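Local structure of peptidoglycan-recognition protein-SD (2RKQ) at residues A[23-28]-A[131-136]; A[40-45]-A[72-77]. The protein binds bacterial peptidoglycan as a secreted recognition protein of innate immunity and activates the Toll pathway in response to Gram-positive bacteria. One frame throughout, in Å; residues are numbered along the deposited sequence. Where two conformers were deposited one is given.

In the fold
Contacts 1 and 2 lie on opposite sides of the chain's centre, their own centres 27 Å apart and their nearest atoms about 9 Å from each other, so they do not touch. Contact 1 pairs the start of strand 26-33 with residues 131-136, which lead from helix 113-128 into the edge strand 136-140. Contact 2 joins the first turn of helix 42-58 to the loop between strands 69-71 and 77-79, near the other edge of the mixed sheet. Both of its segments fall in the sequence between those of contact 1, and all four belong to the amidase-like domain. No ligand or metal takes part in either contact.

Contact 1: residues A[23-28]-A[131-136]; sequences VTPLPR and QLVEGY. Unlike the reference sequence in segment 23-28: V23 (reference Glu).
L132 turns its CG anti to the backbone N (chi1 -175°), and CD1 thereby reaches the backbone of the other segment, 3.3 Å from L26 O. The same methyl also meets R28 O. V133 has CG1 anti to its carbonyl carbon (chi1 -57°): this branch meets the P25 ring, the two side chains crossing at about a right angle, with V133 CG1 3.7 Å from P25 CB. The other branch, CG2, packs against P27 CA, so that the two methyls touch the residues before and after L26.

The backbones are tied by a short parallel bridge of L26 with L132. L26 N donates to Q131 O at 2.8 Å, and V133 N donates to L26 O at 2.9 Å; both are nearly straight at hydrogen. L26 O takes one N-H, from V133, and lies against L132 CD1 and both V133 methyls. The T24-P25 peptide bond is cis, just before the proline whose CB lies against L132 C and V133. Further on, P27 O lies 3.3 Å from Y136 CA in a CA-H...O contact, and one water donates to both P27 O and G135 O. G135 centres an inverse gamma turn, beyond which the Y136 ring leads away from 23-28 and takes L132 CD2, of its own segment, over one face near the rim.

L132 and Y136 both rest on L123 of helix 113-128, and Q131 packs on A126 of that helix. The backbone of P27 bonds to K137 and that of R28 to L98, placing strand 26-33 between strands 97-102 and 136-140.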
loop_
_atom_site.group_PDB
_atom_site.type_symbol
_atom_site.label_atom_id
_atom_site.label_comp_id
_atom_site.label_asym_id
_atom_site.label_seq_id
_atom_site.Cartn_x
_atom_site.Cartn_y
_atom_site.Cartn_z
ATOM N N VAL A 23 1.925 -13.430 -10.264
ATOM C CA VAL A 23 1.862 -13.193 -11.698
ATOM C C VAL A 23 1.275 -11.804 -11.917
ATOM O O VAL A 23 0.190 -11.525 -11.434
ATOM C CB VAL A 23 0.970 -14.277 -12.361
ATOM C CG1 VAL A 23 0.655 -13.937 -13.818
ATOM C CG2 VAL A 23 1.639 -15.658 -12.236
ATOM N N THR A 24 2.014 -10.933 -12.599
ATOM C CA THR A 24 1.527 -9.602 -12.971
ATOM C C THR A 24 1.042 -9.668 -14.426
ATOM O O THR A 24 1.545 -10.487 -15.203
ATOM C CB THR A 24 2.630 -8.534 -12.878
ATOM O OG1 THR A 24 3.724 -8.939 -13.708
ATOM C CG2 THR A 24 3.103 -8.344 -11.445
ATOM N N PRO A 25 0.091 -8.800 -14.815
ATOM C CA PRO A 25 -0.570 -7.770 -14.010
ATOM C C PRO A 25 -1.512 -8.375 -12.982
ATOM O O PRO A 25 -2.141 -9.409 -13.223
ATOM C CB PRO A 25 -1.340 -6.957 -15.056
ATOM C CG PRO A 25 -1.583 -7.913 -16.163
ATOM C CD PRO A 25 -0.381 -8.786 -16.217
ATOM N N LEU A 26 -1.580 -7.728 -11.817
ATOM C CA LEU A 26 -2.365 -8.240 -10.710
ATOM C C LEU A 26 -3.825 -7.885 -10.869
ATOM O O LEU A 26 -4.134 -6.779 -11.306
ATOM C CB LEU A 26 -1.850 -7.664 -9.404
ATOM C CG LEU A 26 -0.378 -7.947 -9.132
ATOM C CD1 LEU A 26 0.140 -7.058 -8.025
ATOM C CD2 LEU A 26 -0.156 -9.422 -8.798
ATOM N N PRO A 27 -4.728 -8.830 -10.551
ATOM C CA PRO A 27 -6.154 -8.528 -10.694
ATOM C C PRO A 27 -6.762 -7.555 -9.692
ATOM O O PRO A 27 -7.852 -7.044 -9.960
ATOM C CB PRO A 27 -6.838 -9.888 -10.602
ATOM C CG PRO A 27 -5.788 -10.891 -10.393
ATOM C CD PRO A 27 -4.474 -10.244 -10.220
ATOM N N ARG A 28 -6.087 -7.303 -8.567
ATOM C CA ARG A 28 -6.689 -6.512 -7.484
ATOM C C ARG A 28 -5.712 -5.512 -6.914
ATOM O O ARG A 28 -4.512 -5.763 -6.903
ATOM C CB ARG A 28 -7.149 -7.409 -6.327
ATOM C CG ARG A 28 -7.846 -8.663 -6.767
ATOM C CD ARG A 28 -8.592 -9.290 -5.617
ATOM N NE ARG A 28 -7.737 -9.779 -4.537
ATOM C CZ ARG A 28 -8.076 -10.822 -3.769
ATOM N NH1 ARG A 28 -9.214 -11.469 -3.987
ATOM N NH2 ARG A 28 -7.273 -11.228 -2.801
ATOM N N GLN A 131 1.475 -3.639 -14.014
ATOM C CA GLN A 131 1.572 -4.176 -12.653
ATOM C C GLN A 131 0.188 -4.568 -12.164
ATOM O O GLN A 131 0.034 -5.473 -11.342
ATOM C CB GLN A 131 2.185 -3.149 -11.699
ATOM C CG GLN A 131 3.620 -2.811 -12.042
ATOM C CD GLN A 131 4.203 -1.724 -11.185
ATOM O OE1 GLN A 131 5.360 -1.332 -11.381
ATOM N NE2 GLN A 131 3.423 -1.218 -10.240
ATOM N N LEU A 132 -0.815 -3.877 -12.706
ATOM C CA LEU A 132 -2.197 -4.030 -12.305
ATOM C C LEU A 132 -3.035 -4.149 -13.570
ATOM O O LEU A 132 -2.801 -3.422 -14.528
ATOM C CB LEU A 132 -2.597 -2.784 -11.512
ATOM C CG LEU A 132 -3.974 -2.722 -10.850
ATOM C CD1 LEU A 132 -4.206 -3.814 -9.796
ATOM C CD2 LEU A 132 -4.160 -1.334 -10.237
ATOM N N VAL A 133 -3.983 -5.082 -13.591
ATOM C CA VAL A 133 -4.826 -5.215 -14.765
ATOM C C VAL A 133 -5.692 -3.980 -14.929
ATOM O O VAL A 133 -5.991 -3.285 -13.944
ATOM C CB VAL A 133 -5.753 -6.447 -14.705
ATOM C CG1 VAL A 133 -4.952 -7.728 -14.522
ATOM C CG2 VAL A 133 -6.763 -6.314 -13.615
ATOM N N GLU A 134 -6.096 -3.692 -16.163
ATOM C CA GLU A 134 -6.944 -2.541 -16.381
ATOM C C GLU A 134 -8.292 -2.702 -15.680
ATOM O O GLU A 134 -8.765 -1.777 -15.014
ATOM C CB GLU A 134 -7.137 -2.281 -17.874
ATOM C CG GLU A 134 -7.885 -0.975 -18.145
ATOM C CD GLU A 134 -8.292 -0.802 -19.589
ATOM O OE1 GLU A 134 -8.674 -1.802 -20.226
ATOM O OE2 GLU A 134 -8.252 0.362 -20.045
ATOM N N GLY A 135 -8.900 -3.888 -15.813
ATOM C CA GLY A 135 -10.192 -4.159 -15.179
ATOM C C GLY A 135 -9.984 -4.644 -13.762
ATOM O O GLY A 135 -10.452 -5.723 -13.401
ATOM N N TYR A 136 -9.249 -3.871 -12.967
ATOM C CA TYR A 136 -8.906 -4.331 -11.612
ATOM C C TYR A 136 -10.065 -4.218 -10.651
ATOM O O TYR A 136 -11.024 -3.485 -10.895
ATOM C CB TYR A 136 -7.662 -3.612 -11.062
ATOM C CG TYR A 136 -7.754 -2.104 -10.915
ATOM C CD1 TYR A 136 -8.145 -1.524 -9.698
ATOM C CD2 TYR A 136 -7.373 -1.262 -11.949
ATOM C CE1 TYR A 136 -8.202 -0.156 -9.538
ATOM C CE2 TYR A 136 -7.404 0.139 -11.796
ATOM C CZ TYR A 136 -7.827 0.674 -10.584
ATOM O OH TYR A 136 -7.866 2.046 -10.414
HETATM O O HOH W 1 -9.681 -7.984 -11.811
#

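Contact 2: residues A[40-45]-A[72-77]; sequences ADDVTC and GGNGKV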
loop_
_atom_site.group_PDB
_atom_site.type_symbol
_atom_site.label_atom_id
_atom_site.label_comp_id
_atom_site.label_asym_id
_atom_site.label_seq_id
_atom_site.Cartn_x
_atom_site.Cartn_y
_atom_site.Cartn_z
ATOM N N ALA A 40 4.546 14.286 7.544
ATOM C CA ALA A 40 4.227 15.454 6.738
ATOM C C ALA A 40 5.437 16.119 6.097
ATOM O O ALA A 40 5.335 17.231 5.585
ATOM C CB ALA A 40 3.446 16.475 7.580
ATOM N N ASP A 41 6.585 15.458 6.109
ATOM C CA ASP A 41 7.718 16.000 5.378
ATOM C C ASP A 41 8.605 14.851 4.933
ATOM O O ASP A 41 8.374 13.702 5.335
ATOM C CB ASP A 41 8.456 17.116 6.162
ATOM C CG ASP A 41 9.309 16.603 7.316
ATOM O OD1 ASP A 41 9.932 15.533 7.218
ATOM O OD2 ASP A 41 9.369 17.299 8.365
ATOM N N ASP A 42 9.584 15.135 4.089
ATOM C CA ASP A 42 10.363 14.069 3.485
ATOM C C ASP A 42 11.223 13.350 4.511
ATOM O O ASP A 42 11.528 12.179 4.340
ATOM C CB ASP A 42 11.237 14.611 2.356
ATOM C CG ASP A 42 10.433 14.998 1.135
ATOM O OD1 ASP A 42 9.200 14.811 1.119
ATOM O OD2 ASP A 42 11.072 15.479 0.189
ATOM N N VAL A 43 11.601 14.042 5.580
ATOM C CA VAL A 43 12.424 13.402 6.613
ATOM C C VAL A 43 11.566 12.428 7.394
ATOM O O VAL A 43 11.921 11.247 7.511
ATOM C CB VAL A 43 13.026 14.430 7.570
ATOM C CG1 VAL A 43 13.834 13.729 8.655
ATOM C CG2 VAL A 43 13.886 15.445 6.792
ATOM N N THR A 44 10.424 12.880 7.896
ATOM C CA THR A 44 9.645 11.982 8.723
ATOM C C THR A 44 9.012 10.851 7.915
ATOM O O THR A 44 8.928 9.721 8.402
ATOM C CB THR A 44 8.587 12.698 9.511
ATOM O OG1 THR A 44 7.670 13.314 8.616
ATOM C CG2 THR A 44 9.202 13.756 10.408
ATOM N N CYS A 45 8.567 11.128 6.693
ATOM C CA CYS A 45 7.991 10.027 5.901
ATOM C C CYS A 45 9.017 8.942 5.592
ATOM O O CYS A 45 8.703 7.738 5.644
ATOM C CB CYS A 45 7.336 10.529 4.622
ATOM S SG CYS A 45 5.837 11.464 4.948
ATOM N N GLY A 72 3.043 8.712 1.725
ATOM C CA GLY A 72 3.232 9.597 2.870
ATOM C C GLY A 72 2.290 10.773 2.824
ATOM O O GLY A 72 1.722 11.102 1.776
ATOM N N GLY A 73 2.112 11.408 3.979
ATOM C CA GLY A 73 1.320 12.635 4.042
ATOM C C GLY A 73 1.958 13.791 3.308
ATOM O O GLY A 73 1.326 14.815 3.073
ATOM N N ASN A 74 3.229 13.634 2.938
ATOM C CA ASN A 74 3.903 14.571 2.035
ATOM C C ASN A 74 3.531 14.372 0.567
ATOM O O ASN A 74 4.057 15.065 -0.321
ATOM C CB ASN A 74 5.421 14.425 2.167
ATOM C CG ASN A 74 5.913 13.021 1.804
ATOM O OD1 ASN A 74 5.128 12.081 1.615
ATOM N ND2 ASN A 74 7.240 12.880 1.698
ATOM N N GLY A 75 2.664 13.387 0.309
ATOM C CA GLY A 75 2.210 13.107 -1.051
ATOM C C GLY A 75 3.129 12.223 -1.870
ATOM O O GLY A 75 2.872 12.008 -3.056
ATOM N N LYS A 76 4.191 11.713 -1.252
ATOM C CA LYS A 76 5.160 10.885 -1.977
ATOM C C LYS A 76 4.800 9.418 -1.894
ATOM O O LYS A 76 4.266 8.950 -0.889
ATOM C CB LYS A 76 6.574 11.109 -1.451
ATOM C CG LYS A 76 7.132 12.460 -1.896
ATOM C CD LYS A 76 8.613 12.589 -1.611
ATOM C CE LYS A 76 9.177 13.859 -2.262
ATOM N NZ LYS A 76 10.633 13.941 -2.092
ATOM N N VAL A 77 5.125 8.702 -2.966
ATOM C CA VAL A 77 4.859 7.271 -3.060
ATOM C C VAL A 77 6.190 6.565 -2.880
ATOM O O VAL A 77 7.145 6.858 -3.593
ATOM C CB VAL A 77 4.293 6.880 -4.420
ATOM C CG1 VAL A 77 4.124 5.357 -4.488
ATOM C CG2 VAL A 77 2.968 7.613 -4.690
#
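N74 reaches across to D42 and C45. Its CB lies 3.9 Å from D42 OD1, and N74 CG comes 3.5 Å from C45 SG. CG stands between the backbone N and the carbonyl carbon (chi1 61°), which brings OD1 back to accept from K76 N at 3.0 Å in an Asx turn; N74 OD1 is also 3.5 Å from C45 SG. At the other branch N74 ND2 donates to D42 OD1 at 2.8 Å, on its anti side and tilted out of the carboxylate plane, with a somewhat bent N-H...O angle of 146°. The carboxylate and amide planes stand 82° apart, close to perpendicular. ND2 has a second partner in Y78 OH, while OD1 is taken by K76 N.

Residues 72-75 form a type I beta turn, closed by G75 N on G72 O, within the connection between the sheet strands 69-71 and 77-79. K76 follows, and in one of its two conformers its extended chain puts K76 NZ 2.8 Å from D42 OD2, a salt bridge made from well above the carboxylate plane; this grip is less certain than the amide's.

Across from this loop, helix 42-58 begins with D41 as its N-cap: D41 OD1 accepts from T44 N at 2.8 Å and, weakly, from V43 N. The negative D42 in the first turn probably suits the helix dipole as well as the lysine. C45, in a disulfide with C39, places SG 3.8 Å from G72 CA, and G73 O accepts from N112 ND2 elsewhere in the chain.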